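Local coordinates for phosphate-specific transport system accessory protein PhoU homolog (Streptococcus pneumoniae, PDB 2I0M) that probably takes part in regulating phosphate uptake, working as a homodimeric, zinc-binding, all-helical protein of the cytoplasm, at residues Q54-I59 and S86-E91. Numbering follows the deposited sequence.
Sequences QGQSAI and SCSDLE. With ZN (zinc ion), chain D.
Q56 reaches from helix segment 54-59 across to 86-91 and makes van der Waals contact with C87, S88 and E91 through successive parts of one side chain. Its CG stands anti to the backbone N (chi1 172°) and the chain runs on extended, carrying the amide over to the facing helix. On the way CG passes C87 SG at 3.9 Å. The amide atoms then part: NE2 lies 3.3 Å from S88 CA, on the side of its hydrogen, where a small serine leaves room, while OE1 comes to 3.1 Å from E91 CG. Glutamine suits the place by its length, yet NE2 as modelled is buried without a partner, which probably costs some energy.

C87 and I59 supply the apolar part. C87 SG, compact and polarisable, also meets the branch methyl CG2 of I59 at 4.0 Å, Q56 and I59 being one helical turn apart. The branched, apolar I59 suits a buried site between C87 and helix 5-35.

Metal binding takes up the far end of E91. A glutamate chain is long enough to leave the helix; it bends at chi2, and its carboxylate grips zinc with both oxygens, OE2 at 2.3 Å and OE1 at a longer 2.6 Å. The Q56 amide is only 19° from the carboxylate plane, but touches the methylene behind it. D95 and D214 of the second subunit complete the ligands, so this zinc links the two chains of the homodimer.

The segments belong to helices 39-66 and 74-105, successive in the chain, and run antiparallel (174°), their short axes 9.5 Å apart at closest approach. L212 of the second subunit packs on Q56, helix 5-35 lies against I59 and L90, and helix 177-209 against S86 and D89.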
loop_
_atom_site.group_PDB
_atom_site.type_symbol
_atom_site.label_atom_id
_atom_site.label_comp_id
_atom_site.label_asym_id
_atom_site.label_seq_id
_atom_site.Cartn_x
_atom_site.Cartn_y
_atom_site.Cartn_z
ATOM N N GLN A 54 -11.740 8.488 10.947
ATOM C CA GLN A 54 -13.047 9.175 10.973
ATOM C C GLN A 54 -13.297 10.096 9.782
ATOM O O GLN A 54 -14.397 10.089 9.215
ATOM C CB GLN A 54 -13.232 9.970 12.275
ATOM C CG GLN A 54 -13.874 9.187 13.396
ATOM C CD GLN A 54 -14.240 10.057 14.595
ATOM O OE1 GLN A 54 -13.465 10.908 15.024
ATOM N NE2 GLN A 54 -15.433 9.836 15.142
ATOM N N GLY A 55 -12.280 10.878 9.418
ATOM C CA GLY A 55 -12.373 11.823 8.311
ATOM C C GLY A 55 -12.537 11.119 6.977
ATOM O O GLY A 55 -13.250 11.599 6.094
ATOM N N GLN A 56 -11.855 9.983 6.841
ATOM C CA GLN A 56 -11.954 9.120 5.683
ATOM C C GLN A 56 -13.361 8.536 5.535
ATOM O O GLN A 56 -13.901 8.498 4.430
ATOM C CB GLN A 56 -10.917 8.002 5.795
ATOM C CG GLN A 56 -11.054 6.928 4.742
ATOM C CD GLN A 56 -10.484 5.599 5.173
ATOM O OE1 GLN A 56 -10.459 5.269 6.360
ATOM N NE2 GLN A 56 -10.057 4.815 4.214
ATOM N N SER A 57 -13.959 8.090 6.641
ATOM C CA SER A 57 -15.273 7.474 6.560
ATOM C C SER A 57 -16.316 8.516 6.157
ATOM O O SER A 57 -17.197 8.234 5.345
ATOM C CB SER A 57 -15.638 6.735 7.856
ATOM O OG SER A 57 -16.565 7.459 8.654
ATOM N N ALA A 58 -16.189 9.721 6.707
ATOM C CA ALA A 58 -17.064 10.838 6.361
ATOM C C ALA A 58 -17.031 11.107 4.859
ATOM O O ALA A 58 -18.078 11.187 4.210
ATOM C CB ALA A 58 -16.668 12.098 7.146
ATOM N N ILE A 59 -15.817 11.206 4.313
ATOM C CA ILE A 59 -15.599 11.427 2.879
ATOM C C ILE A 59 -16.124 10.273 2.033
ATOM O O ILE A 59 -16.907 10.506 1.098
ATOM C CB ILE A 59 -14.122 11.677 2.587
ATOM C CG1 ILE A 59 -13.672 12.979 3.250
ATOM C CG2 ILE A 59 -13.852 11.726 1.071
ATOM C CD1 ILE A 59 -12.172 13.046 3.438
ATOM N N SER A 86 -8.366 7.692 -3.084
ATOM C CA SER A 86 -7.277 8.485 -2.558
ATOM C C SER A 86 -7.400 8.771 -1.052
ATOM O O SER A 86 -6.394 8.903 -0.363
ATOM C CB SER A 86 -7.129 9.802 -3.342
ATOM O OG SER A 86 -6.741 9.581 -4.690
ATOM N N CYS A 87 -8.619 8.875 -0.534
ATOM C CA CYS A 87 -8.754 9.193 0.895
ATOM C C CYS A 87 -8.305 7.996 1.758
ATOM O O CYS A 87 -7.682 8.169 2.801
ATOM C CB CYS A 87 -10.145 9.742 1.237
ATOM S SG CYS A 87 -11.447 8.546 1.193
ATOM N N SER A 88 -8.572 6.794 1.258
ATOM C CA SER A 88 -8.020 5.537 1.775
ATOM C C SER A 88 -6.481 5.435 1.802
ATOM O O SER A 88 -5.902 4.968 2.785
ATOM C CB SER A 88 -8.591 4.372 0.970
ATOM O OG SER A 88 -7.953 3.164 1.335
ATOM N N ASP A 89 -5.830 5.831 0.718
ATOM C CA ASP A 89 -4.369 5.880 0.658
ATOM C C ASP A 89 -3.835 6.873 1.706
ATOM O O ASP A 89 -2.772 6.676 2.303
ATOM C CB ASP A 89 -3.903 6.324 -0.745
ATOM C CG ASP A 89 -4.047 5.236 -1.801
ATOM O OD1 ASP A 89 -4.249 4.055 -1.460
ATOM O OD2 ASP A 89 -3.924 5.552 -3.000
ATOM N N LEU A 90 -4.606 7.937 1.914
ATOM C CA LEU A 90 -4.282 8.978 2.846
ATOM C C LEU A 90 -4.367 8.441 4.284
ATOM O O LEU A 90 -3.454 8.675 5.071
ATOM C CB LEU A 90 -5.224 10.163 2.611
ATOM C CG LEU A 90 -4.806 11.617 2.398
ATOM C CD1 LEU A 90 -3.614 11.851 1.420
ATOM C CD2 LEU A 90 -6.047 12.375 1.941
ATOM N N GLU A 91 -5.415 7.690 4.635
ATOM C CA GLU A 91 -5.408 7.087 5.979
ATOM C C GLU A 91 -4.329 6.033 6.205
ATOM O O GLU A 91 -3.902 5.821 7.339
ATOM C CB GLU A 91 -6.816 6.812 6.605
ATOM C CG GLU A 91 -7.412 5.437 6.788
ATOM C CD GLU A 91 -6.517 4.356 7.378
ATOM O OE1 GLU A 91 -5.800 3.723 6.572
ATOM O OE2 GLU A 91 -6.575 4.081 8.609
HETATM ZN ZN ZN D . -5.536 2.054 8.530
#